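Local coordinates for protein tapirin (Caldicellulosiruptor kristjanssonii, PDB 6N2B) that probably binds cellulose, helping this extremely thermophilic bacterium adhere to it through a C-terminal beta-helix domain that also holds a calcium ion, at residues F221-G226 / F240-V245; V245-C250 / I266-Y271; N262-K267 / N287-N292; Y306-A311 / Y325-I330. All coordinates share one frame; numbering follows the deposited sequence.

All four contacts join neighbouring coils of the same parallel beta-helix. Contacts 1, 3 and 4 lie along one face, on strands 221-224, 240-250, 263-266, 287-291, 307-311 and 327-330, each paired with the next; contact 2 turns the corner onto the adjoining face, where strand 240-250 continues beside 269-272. Centres of contacts 1 and 3 are about 9 Å apart, those of 3 and 4 about 10 Å, and those of 1 and 4 about 19 Å. Contact 1 shares Val245 with contact 2, which shares Ile266 and Lys267 with contact 3. Contacts 1, 3 and 4 follow in chain order, so the chain builds the stack coil by coil; all four lie away from the calcium site.

Contact 1 of 4, residues F221-G226 / F240-V245; sequences FTVRGG and FKAIGV
Ile243 leans on two outward-facing neighbours, Thr222 and Arg224, where strands 221-224 and 240-242 run parallel in successive coils of the beta-helix. Its CG1 lies anti to the carbonyl carbon (chi1 -55°), and the extended branch carries CD1 back over the adjacent strand, 4.0 Å from Thr222 CG2. The same methyl covers one face of the Arg224 guanidinium, 3.7 Å from NH2. An isoleucine suits this partly exposed place because its long branch reaches the Thr222 methyl and the flat of a charged group, whose NE is engaged by Glu528 in a salt bridge.

The opposite face points into the helix. There Val223 CG1 packs 4.0 Å from Ala242 CB and 4.0 Å from Val245 CG2; the small alanine leaves room for the two branched valines. Next along, the Phe221 and Phe240 side chains lie side by side, with Phe221 CD1 3.9 Å from Phe240 CE1, so that like residues line up from coil to coil.

The backbones are zipped by parallel-strand hydrogen bonds. Val223 uses both its groups, N to Lys241 O at 2.8 Å and O to Ile243 N at 2.8 Å. Past the strands, Gly225 N reaches Ile243 O; its backbone angles (phi 89°) would press a CB against the preceding carbonyl oxygen.

Around the pair, strand 526-531 bonds to the backbone of 221-224, strand 263-266 continues the stack beyond 240-242, and Ile228 of strand 227-230 closes on Val223 and Val245 from the next face.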
# COMPACT_ATOMS: atom_id res chain seq x y z
N PHE A 221 -7.99 -7.52 4.99
CA PHE A 221 -6.55 -7.70 5.07
C PHE A 221 -5.99 -6.44 5.71
O PHE A 221 -6.19 -5.34 5.19
CB PHE A 221 -5.93 -7.93 3.69
CG PHE A 221 -4.46 -8.31 3.71
CD1 PHE A 221 -3.48 -7.33 3.65
CD2 PHE A 221 -4.07 -9.64 3.72
CE1 PHE A 221 -2.12 -7.67 3.63
CE2 PHE A 221 -2.71 -9.98 3.71
CZ PHE A 221 -1.74 -8.99 3.66
N THR A 222 -5.34 -6.61 6.85
CA THR A 222 -4.70 -5.50 7.53
C THR A 222 -3.21 -5.75 7.52
O THR A 222 -2.75 -6.84 7.88
CB THR A 222 -5.19 -5.38 8.97
OG1 THR A 222 -6.60 -5.10 9.00
CG2 THR A 222 -4.43 -4.28 9.67
N VAL A 223 -2.44 -4.76 7.08
CA VAL A 223 -1.01 -4.74 7.31
C VAL A 223 -0.71 -3.62 8.31
O VAL A 223 -1.19 -2.49 8.16
CB VAL A 223 -0.22 -4.60 6.00
CG1 VAL A 223 -0.80 -3.51 5.13
CG2 VAL A 223 1.23 -4.32 6.32
N ARG A 224 0.03 -3.97 9.35
CA ARG A 224 0.31 -3.09 10.47
C ARG A 224 1.83 -2.95 10.58
O ARG A 224 2.52 -3.89 11.01
CB ARG A 224 -0.31 -3.65 11.75
CG ARG A 224 0.08 -2.94 13.03
CD ARG A 224 -0.49 -3.67 14.27
NE ARG A 224 -1.95 -3.79 14.20
CZ ARG A 224 -2.78 -2.93 14.77
NH1 ARG A 224 -2.29 -1.91 15.46
NH2 ARG A 224 -4.10 -3.09 14.66
N GLY A 225 2.34 -1.79 10.18
CA GLY A 225 3.77 -1.53 10.18
C GLY A 225 4.39 -1.95 8.87
O GLY A 225 3.73 -2.47 7.96
N GLY A 226 5.69 -1.72 8.79
CA GLY A 226 6.47 -2.07 7.61
C GLY A 226 6.04 -1.26 6.40
O GLY A 226 5.31 -0.26 6.49
N PHE A 240 -9.66 -3.35 3.24
CA PHE A 240 -8.21 -3.33 3.24
C PHE A 240 -7.72 -2.21 4.15
O PHE A 240 -8.16 -1.07 4.03
CB PHE A 240 -7.67 -3.14 1.83
CG PHE A 240 -6.18 -2.99 1.78
CD1 PHE A 240 -5.36 -4.11 1.78
CD2 PHE A 240 -5.59 -1.74 1.77
CE1 PHE A 240 -3.99 -3.98 1.75
CE2 PHE A 240 -4.23 -1.61 1.75
CZ PHE A 240 -3.42 -2.72 1.74
N LYS A 241 -6.82 -2.54 5.08
CA LYS A 241 -6.33 -1.57 6.05
C LYS A 241 -4.81 -1.61 6.15
O LYS A 241 -4.22 -2.69 6.29
CB LYS A 241 -6.95 -1.79 7.43
CG LYS A 241 -8.37 -1.33 7.50
CD LYS A 241 -9.09 -1.97 8.67
CE LYS A 241 -10.20 -1.10 9.20
NZ LYS A 241 -11.21 -0.81 8.15
N ALA A 242 -4.20 -0.45 6.09
CA ALA A 242 -2.78 -0.27 6.35
C ALA A 242 -2.65 0.64 7.57
O ALA A 242 -2.95 1.84 7.49
CB ALA A 242 -2.08 0.31 5.13
N ILE A 243 -2.23 0.09 8.70
CA ILE A 243 -2.13 0.86 9.94
C ILE A 243 -0.65 1.06 10.27
O ILE A 243 0.06 0.09 10.54
CB ILE A 243 -2.85 0.18 11.10
CG1 ILE A 243 -4.31 -0.09 10.74
CG2 ILE A 243 -2.78 1.04 12.34
CD1 ILE A 243 -5.01 -0.96 11.78
N GLY A 244 -0.21 2.31 10.28
CA GLY A 244 1.20 2.58 10.53
C GLY A 244 2.17 2.11 9.46
O GLY A 244 3.34 1.85 9.78
N VAL A 245 1.73 2.01 8.20
CA VAL A 245 2.63 1.65 7.11
C VAL A 245 3.55 2.82 6.79
O VAL A 245 3.11 3.97 6.66
CB VAL A 245 1.83 1.23 5.87
CG1 VAL A 245 2.70 1.29 4.61
CG2 VAL A 245 1.28 -0.18 6.04

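Contact 2 of 4, residues V245-C250 / I266-Y271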
# COMPACT_ATOMS: atom_id res chain seq x y z
N VAL A 245 1.73 2.01 8.20
CA VAL A 245 2.63 1.65 7.11
C VAL A 245 3.55 2.82 6.79
O VAL A 245 3.11 3.97 6.66
CB VAL A 245 1.83 1.23 5.87
CG1 VAL A 245 2.70 1.29 4.61
CG2 VAL A 245 1.28 -0.18 6.04
N ASN A 246 4.84 2.54 6.65
CA ASN A 246 5.80 3.60 6.36
C ASN A 246 5.75 4.02 4.89
O ASN A 246 5.55 5.20 4.57
CB ASN A 246 7.21 3.14 6.74
CG ASN A 246 7.41 3.12 8.25
OD1 ASN A 246 6.89 3.98 8.97
ND2 ASN A 246 8.17 2.15 8.73
N ASN A 247 5.93 3.09 3.97
CA ASN A 247 5.84 3.42 2.56
C ASN A 247 4.92 2.43 1.84
O ASN A 247 4.80 1.27 2.24
CB ASN A 247 7.24 3.44 1.89
CG ASN A 247 8.29 4.21 2.72
OD1 ASN A 247 8.23 5.44 2.82
ND2 ASN A 247 9.24 3.49 3.31
N LEU A 248 4.27 2.92 0.79
CA LEU A 248 3.55 2.07 -0.17
C LEU A 248 4.05 2.49 -1.54
O LEU A 248 3.63 3.53 -2.05
CB LEU A 248 2.04 2.24 -0.06
CG LEU A 248 1.13 1.28 -0.84
CD1 LEU A 248 -0.27 1.40 -0.32
CD2 LEU A 248 1.11 1.52 -2.34
N ILE A 249 4.92 1.69 -2.14
CA ILE A 249 5.47 1.99 -3.46
C ILE A 249 4.88 1.04 -4.49
O ILE A 249 5.01 -0.18 -4.36
CB ILE A 249 7.00 1.89 -3.48
CG1 ILE A 249 7.62 2.96 -2.57
CG2 ILE A 249 7.50 1.97 -4.91
CD1 ILE A 249 9.08 2.77 -2.31
N CYS A 250 4.24 1.59 -5.51
CA CYS A 250 3.72 0.77 -6.60
C CYS A 250 4.36 1.22 -7.90
O CYS A 250 4.17 2.37 -8.32
CB CYS A 250 2.21 0.86 -6.71
SG CYS A 250 1.65 -0.02 -8.20
N ILE A 266 -0.24 6.19 5.67
CA ILE A 266 1.10 6.20 5.12
C ILE A 266 1.92 7.25 5.85
O ILE A 266 1.61 8.45 5.79
CB ILE A 266 1.09 6.48 3.61
CG1 ILE A 266 0.18 5.47 2.90
CG2 ILE A 266 2.52 6.38 3.09
CD1 ILE A 266 0.79 4.06 2.80
N LYS A 267 2.97 6.81 6.54
CA LYS A 267 3.74 7.72 7.38
C LYS A 267 4.75 8.52 6.58
O LYS A 267 5.07 9.65 6.96
CB LYS A 267 4.45 6.95 8.47
CG LYS A 267 3.49 6.47 9.52
CD LYS A 267 4.10 5.36 10.33
CE LYS A 267 5.18 5.88 11.25
NZ LYS A 267 6.12 4.76 11.59
N GLU A 268 5.28 7.96 5.50
CA GLU A 268 6.28 8.65 4.70
C GLU A 268 5.75 8.75 3.29
O GLU A 268 4.88 9.58 3.01
CB GLU A 268 7.64 7.97 4.85
CG GLU A 268 8.28 8.12 6.25
CD GLU A 268 8.32 9.57 6.77
OE1 GLU A 268 8.38 10.52 5.94
OE2 GLU A 268 8.30 9.78 8.02
N ILE A 269 6.22 7.92 2.35
CA ILE A 269 5.96 8.12 0.93
C ILE A 269 4.98 7.07 0.41
O ILE A 269 5.18 5.86 0.61
CB ILE A 269 7.26 8.08 0.11
CG1 ILE A 269 8.09 9.34 0.40
CG2 ILE A 269 6.95 7.93 -1.38
CD1 ILE A 269 9.58 9.10 0.55
N MET A 270 3.94 7.54 -0.27
CA MET A 270 3.11 6.71 -1.14
C MET A 270 3.44 7.09 -2.58
O MET A 270 3.05 8.16 -3.05
CB MET A 270 1.63 6.90 -0.84
CG MET A 270 0.71 5.98 -1.62
SD MET A 270 -0.99 6.28 -1.10
CE MET A 270 -1.75 4.76 -1.64
N TYR A 271 4.18 6.22 -3.26
CA TYR A 271 4.58 6.44 -4.64
C TYR A 271 3.65 5.64 -5.54
O TYR A 271 3.57 4.41 -5.44
CB TYR A 271 6.05 6.04 -4.86
CG TYR A 271 6.55 6.23 -6.29
CD1 TYR A 271 6.19 5.33 -7.29
CD2 TYR A 271 7.39 7.30 -6.62
CE1 TYR A 271 6.65 5.49 -8.60
CE2 TYR A 271 7.85 7.46 -7.93
CZ TYR A 271 7.48 6.54 -8.91
OH TYR A 271 7.91 6.67 -10.21
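Asn246 and Lys267 lie side by side at a corner of the parallel beta-helix, where two coils turn from one face to the next. The lysine chain, bent at chi3 (72°), curls back so that NZ gives a hydrogen bond to Asn246 OD1 at 2.8 Å, in the plane of that amide; Asn246 ND2 turns to Glu206. Between Ile266 and Ile269 the second coil has one residue more than the first has between Val245 and Asn247, and the register slips by one. Asn247 repairs the pairing with its side chain: OD1 accepts Ile269 N at 3.2 Å on a lone pair, nearly straight (167°), in the role of a backbone carbonyl.

Inside the corner, Ile266 CD1 touches both Val245 CG1 (3.8 Å) and Leu248 CB (3.6 Å) of the neighbouring coil. Leu248 and Met270 run alongside each other into the core, both with CG anti to the backbone N, and meet at CD1 and CE, 3.9 Å apart; flexible, unbranched methionine suits such filling. On the other face Ile249 crosses Tyr271, and helix 408-413 packs against Ile269 and Tyr271. The Tyr271 ring turns its edge to the neighbouring coil, with CD1 3.7 Å from Cys250 O, near the ring plane.

Contact 3 of 4, residues N262-K267 / N287-N292; sequences NSIEIK and NTLNAN
Asn287 OD1 is held by two groups of Asn262: ND2 at 2.9 Å and, weakly, the backbone N. The two amides lie side by side, their planes 37° apart, and ND2 comes from above the Asn287 carbonyl plane, not on a lone pair. Both side chains carry CG anti to the carbonyl carbon, which points both amides the same way, in a bond reminiscent of the asparagine rows of other parallel beta-helices. It runs further: Asn262 OD1 accepts Phe240 N, and Asn287 ND2 gives to Tyr309 OH. A leucine in place of Asn287 would probably break this chain, leaving Asn262 ND2 and Tyr309 OH each short of one partner in a buried setting.

Strands 263-266 and 287-291 continue in exact register, with Ile264 N to Thr288 O and Asn290 N to Ile264 O both at 2.8 Å. Inward, Ile264 CG2 meets Leu289 CD1 at 3.8 Å, and Ile266 packs on small Ala291. Outward, a water joins Thr288 OG1 (3.2 Å) to Asn290 OD1 (3.1 Å).

The chemistry thus divides by face: hydrocarbon fills the core, polar and charged residues with a bound water line the outside, and where the strands begin an amide pair and its partners satisfy buried polar groups.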
# COMPACT_ATOMS: atom_id res chain seq x y z
N ASN A 262 -12.12 0.59 3.85
CA ASN A 262 -10.68 0.70 3.70
C ASN A 262 -10.16 1.89 4.47
O ASN A 262 -10.76 2.96 4.48
CB ASN A 262 -10.31 0.84 2.23
CG ASN A 262 -10.94 -0.22 1.42
OD1 ASN A 262 -10.66 -1.41 1.59
ND2 ASN A 262 -11.84 0.19 0.53
N SER A 263 -9.02 1.69 5.12
CA SER A 263 -8.40 2.73 5.92
C SER A 263 -6.90 2.59 5.71
O SER A 263 -6.32 1.56 6.05
CB SER A 263 -8.83 2.57 7.39
OG SER A 263 -7.94 3.20 8.30
N ILE A 264 -6.27 3.60 5.09
CA ILE A 264 -4.85 3.53 4.75
C ILE A 264 -4.09 4.66 5.44
O ILE A 264 -4.45 5.84 5.30
CB ILE A 264 -4.63 3.56 3.23
CG1 ILE A 264 -5.12 2.25 2.61
CG2 ILE A 264 -3.19 3.72 2.89
CD1 ILE A 264 -5.40 2.37 1.13
N GLU A 265 -3.03 4.31 6.18
CA GLU A 265 -2.15 5.27 6.84
C GLU A 265 -0.75 5.13 6.28
O GLU A 265 -0.13 4.08 6.43
CB GLU A 265 -2.11 5.07 8.34
CG GLU A 265 -3.34 5.56 9.04
CD GLU A 265 -3.50 4.91 10.39
OE1 GLU A 265 -2.47 4.64 11.06
OE2 GLU A 265 -4.66 4.67 10.78
N ILE A 266 -0.24 6.19 5.67
CA ILE A 266 1.10 6.20 5.12
C ILE A 266 1.92 7.25 5.85
O ILE A 266 1.61 8.45 5.79
CB ILE A 266 1.09 6.48 3.61
CG1 ILE A 266 0.18 5.47 2.90
CG2 ILE A 266 2.52 6.38 3.09
CD1 ILE A 266 0.79 4.06 2.80
N LYS A 267 2.97 6.81 6.54
CA LYS A 267 3.74 7.72 7.38
C LYS A 267 4.75 8.52 6.58
O LYS A 267 5.07 9.65 6.96
CB LYS A 267 4.45 6.95 8.47
CG LYS A 267 3.49 6.47 9.52
CD LYS A 267 4.10 5.36 10.33
CE LYS A 267 5.18 5.88 11.25
NZ LYS A 267 6.12 4.76 11.59
N ASN A 287 -14.26 4.88 3.29
CA ASN A 287 -12.81 4.79 3.28
C ASN A 287 -12.21 5.92 4.10
O ASN A 287 -12.84 6.96 4.32
CB ASN A 287 -12.25 4.89 1.85
CG ASN A 287 -12.83 3.84 0.91
OD1 ASN A 287 -13.11 2.70 1.30
ND2 ASN A 287 -13.00 4.23 -0.34
N THR A 288 -10.97 5.71 4.56
CA THR A 288 -10.15 6.81 5.03
C THR A 288 -8.74 6.63 4.48
O THR A 288 -8.25 5.50 4.37
CB THR A 288 -10.10 6.92 6.58
OG1 THR A 288 -9.62 5.70 7.15
CG2 THR A 288 -11.47 7.20 7.15
N LEU A 289 -8.10 7.74 4.14
CA LEU A 289 -6.68 7.78 3.80
C LEU A 289 -6.02 8.91 4.58
O LEU A 289 -6.49 10.05 4.52
CB LEU A 289 -6.48 7.98 2.29
CG LEU A 289 -5.07 8.41 1.88
CD1 LEU A 289 -4.08 7.26 2.01
CD2 LEU A 289 -5.07 8.95 0.47
N ASN A 290 -4.96 8.60 5.32
CA ASN A 290 -4.12 9.60 5.97
C ASN A 290 -2.70 9.35 5.50
O ASN A 290 -2.09 8.35 5.89
CB ASN A 290 -4.16 9.53 7.50
CG ASN A 290 -5.51 9.86 8.06
OD1 ASN A 290 -6.44 9.05 8.00
ND2 ASN A 290 -5.62 11.06 8.64
N ALA A 291 -2.19 10.22 4.66
CA ALA A 291 -0.89 9.99 4.07
C ALA A 291 -0.04 11.24 4.22
O ALA A 291 -0.55 12.37 4.18
CB ALA A 291 -0.98 9.59 2.60
N ASN A 292 1.25 11.03 4.43
CA ASN A 292 2.17 12.14 4.55
C ASN A 292 2.44 12.75 3.18
O ASN A 292 2.00 13.87 2.89
CB ASN A 292 3.46 11.65 5.23
CG ASN A 292 4.43 12.77 5.49
OD1 ASN A 292 4.06 13.94 5.47
ND2 ASN A 292 5.69 12.42 5.72
O HOH W 1 -6.46 6.03 7.34

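Contact 4 of 4, residues Y306-A311 / Y325-I330; sequences YGYYKA and YGNFEI
This is a rung-to-rung contact between parallel strands 307-311 and 327-330 of the beta-helix, with a pair of tyrosines where the coils enter the face. Tyr309 N bonds to Asn327 O at 2.7 Å, and Tyr309 O accepts Glu329 N at 2.8 Å. Tyr306 and Tyr325 lie nearly parallel (8° between planes) but slid apart, their centroids 5.3 Å from each other. The slide puts Tyr306 OH over the centre of the Tyr325 ring, while Tyr325 CB makes a CH-pi contact over the Tyr306 face, 4.1 Å from its centroid. A serine in place of Tyr306 would probably uncover that face of Tyr325 and leave its ring freer to turn.

The next outward pair is Tyr308 and Asn327, with Tyr308 CD2 3.8 Å from Asn327 CB; the amide's OD1 goes on to Arg346 NE. Beyond it Lys310 NZ reaches Glu329 OE1 in a long salt bridge (3.6 Å). Facing inward, the Phe328 ring turns its edge to Tyr309 O and touches Ala311 CB with CE1 (4.1 Å), small alanine making room for it.

Strand 287-291 pairs with the far edge of 307-311; strand 300-303 packs on Tyr309 and Phe328, and strand 319-322 on Phe328.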
# COMPACT_ATOMS: atom_id res chain seq x y z
N TYR A 306 -17.77 8.75 -0.20
CA TYR A 306 -17.87 8.28 1.16
C TYR A 306 -16.48 7.88 1.61
O TYR A 306 -16.08 6.72 1.55
CB TYR A 306 -18.95 7.22 1.27
CG TYR A 306 -20.27 7.94 1.09
CD1 TYR A 306 -20.51 9.15 1.76
CD2 TYR A 306 -21.23 7.48 0.19
CE1 TYR A 306 -21.69 9.85 1.57
CE2 TYR A 306 -22.43 8.19 0.00
CZ TYR A 306 -22.65 9.37 0.70
OH TYR A 306 -23.82 10.06 0.51
N GLY A 307 -15.73 8.90 2.00
CA GLY A 307 -14.36 8.76 2.41
C GLY A 307 -13.80 10.09 2.85
O GLY A 307 -14.23 11.14 2.36
N TYR A 308 -12.85 10.05 3.77
CA TYR A 308 -12.11 11.23 4.19
C TYR A 308 -10.65 10.98 3.85
O TYR A 308 -9.99 10.14 4.48
CB TYR A 308 -12.31 11.50 5.68
CG TYR A 308 -13.71 11.97 5.97
CD1 TYR A 308 -14.76 11.05 6.08
CD2 TYR A 308 -14.00 13.33 6.10
CE1 TYR A 308 -16.06 11.47 6.33
CE2 TYR A 308 -15.30 13.77 6.36
CZ TYR A 308 -16.32 12.84 6.47
OH TYR A 308 -17.61 13.27 6.72
N TYR A 309 -10.15 11.69 2.85
CA TYR A 309 -8.82 11.49 2.31
C TYR A 309 -7.95 12.69 2.67
O TYR A 309 -8.24 13.81 2.24
CB TYR A 309 -8.90 11.32 0.80
CG TYR A 309 -9.84 10.23 0.36
CD1 TYR A 309 -9.40 8.92 0.24
CD2 TYR A 309 -11.16 10.51 0.04
CE1 TYR A 309 -10.25 7.91 -0.18
CE2 TYR A 309 -12.03 9.50 -0.38
CZ TYR A 309 -11.57 8.20 -0.49
OH TYR A 309 -12.41 7.18 -0.91
N LYS A 310 -6.89 12.46 3.43
CA LYS A 310 -5.96 13.50 3.82
C LYS A 310 -4.57 13.19 3.27
O LYS A 310 -4.06 12.08 3.43
CB LYS A 310 -5.89 13.63 5.35
CG LYS A 310 -7.26 13.90 6.00
CD LYS A 310 -7.14 13.93 7.52
CE LYS A 310 -8.47 13.64 8.21
NZ LYS A 310 -9.21 14.88 8.62
N ALA A 311 -3.97 14.17 2.61
CA ALA A 311 -2.54 14.14 2.33
C ALA A 311 -1.92 15.44 2.83
O ALA A 311 -2.55 16.50 2.76
CB ALA A 311 -2.25 13.96 0.83
N TYR A 325 -19.13 12.40 -3.42
CA TYR A 325 -19.15 12.75 -2.00
C TYR A 325 -17.80 12.55 -1.31
O TYR A 325 -17.74 12.61 -0.07
CB TYR A 325 -20.23 11.98 -1.23
CG TYR A 325 -21.61 12.36 -1.67
CD1 TYR A 325 -22.23 11.69 -2.72
CD2 TYR A 325 -22.29 13.43 -1.08
CE1 TYR A 325 -23.50 12.04 -3.16
CE2 TYR A 325 -23.57 13.79 -1.51
CZ TYR A 325 -24.17 13.09 -2.56
OH TYR A 325 -25.43 13.43 -3.00
N GLY A 326 -16.72 12.37 -2.06
CA GLY A 326 -15.42 12.24 -1.43
C GLY A 326 -14.94 13.54 -0.82
O GLY A 326 -15.23 14.63 -1.29
N ASN A 327 -14.17 13.40 0.27
CA ASN A 327 -13.59 14.52 1.01
C ASN A 327 -12.08 14.42 0.92
O ASN A 327 -11.51 13.42 1.36
CB ASN A 327 -14.00 14.48 2.48
CG ASN A 327 -15.29 15.19 2.73
OD1 ASN A 327 -15.30 16.29 3.27
ND2 ASN A 327 -16.40 14.55 2.36
N PHE A 328 -11.45 15.46 0.41
CA PHE A 328 -10.00 15.46 0.25
C PHE A 328 -9.42 16.73 0.84
O PHE A 328 -9.79 17.83 0.41
CB PHE A 328 -9.63 15.33 -1.23
CG PHE A 328 -8.16 15.36 -1.47
CD1 PHE A 328 -7.30 14.74 -0.59
CD2 PHE A 328 -7.65 16.01 -2.58
CE1 PHE A 328 -5.94 14.77 -0.81
CE2 PHE A 328 -6.29 16.04 -2.81
CZ PHE A 328 -5.43 15.42 -1.93
N GLU A 329 -8.50 16.59 1.80
CA GLU A 329 -7.85 17.73 2.45
C GLU A 329 -6.35 17.72 2.17
O GLU A 329 -5.69 16.69 2.33
CB GLU A 329 -8.06 17.71 3.96
CG GLU A 329 -9.48 17.52 4.43
CD GLU A 329 -9.62 17.86 5.90
OE1 GLU A 329 -8.58 17.86 6.61
OE2 GLU A 329 -10.76 18.14 6.33
N ILE A 330 -5.81 18.88 1.81
CA ILE A 330 -4.38 19.06 1.61
C ILE A 330 -3.83 19.84 2.80
O ILE A 330 -4.20 21.00 3.02
CB ILE A 330 -4.08 19.78 0.30
CG1 ILE A 330 -4.69 19.00 -0.87
CG2 ILE A 330 -2.57 19.94 0.12
CD1 ILE A 330 -4.65 19.75 -2.16
O HOH W 2 -17.44 11.49 2.12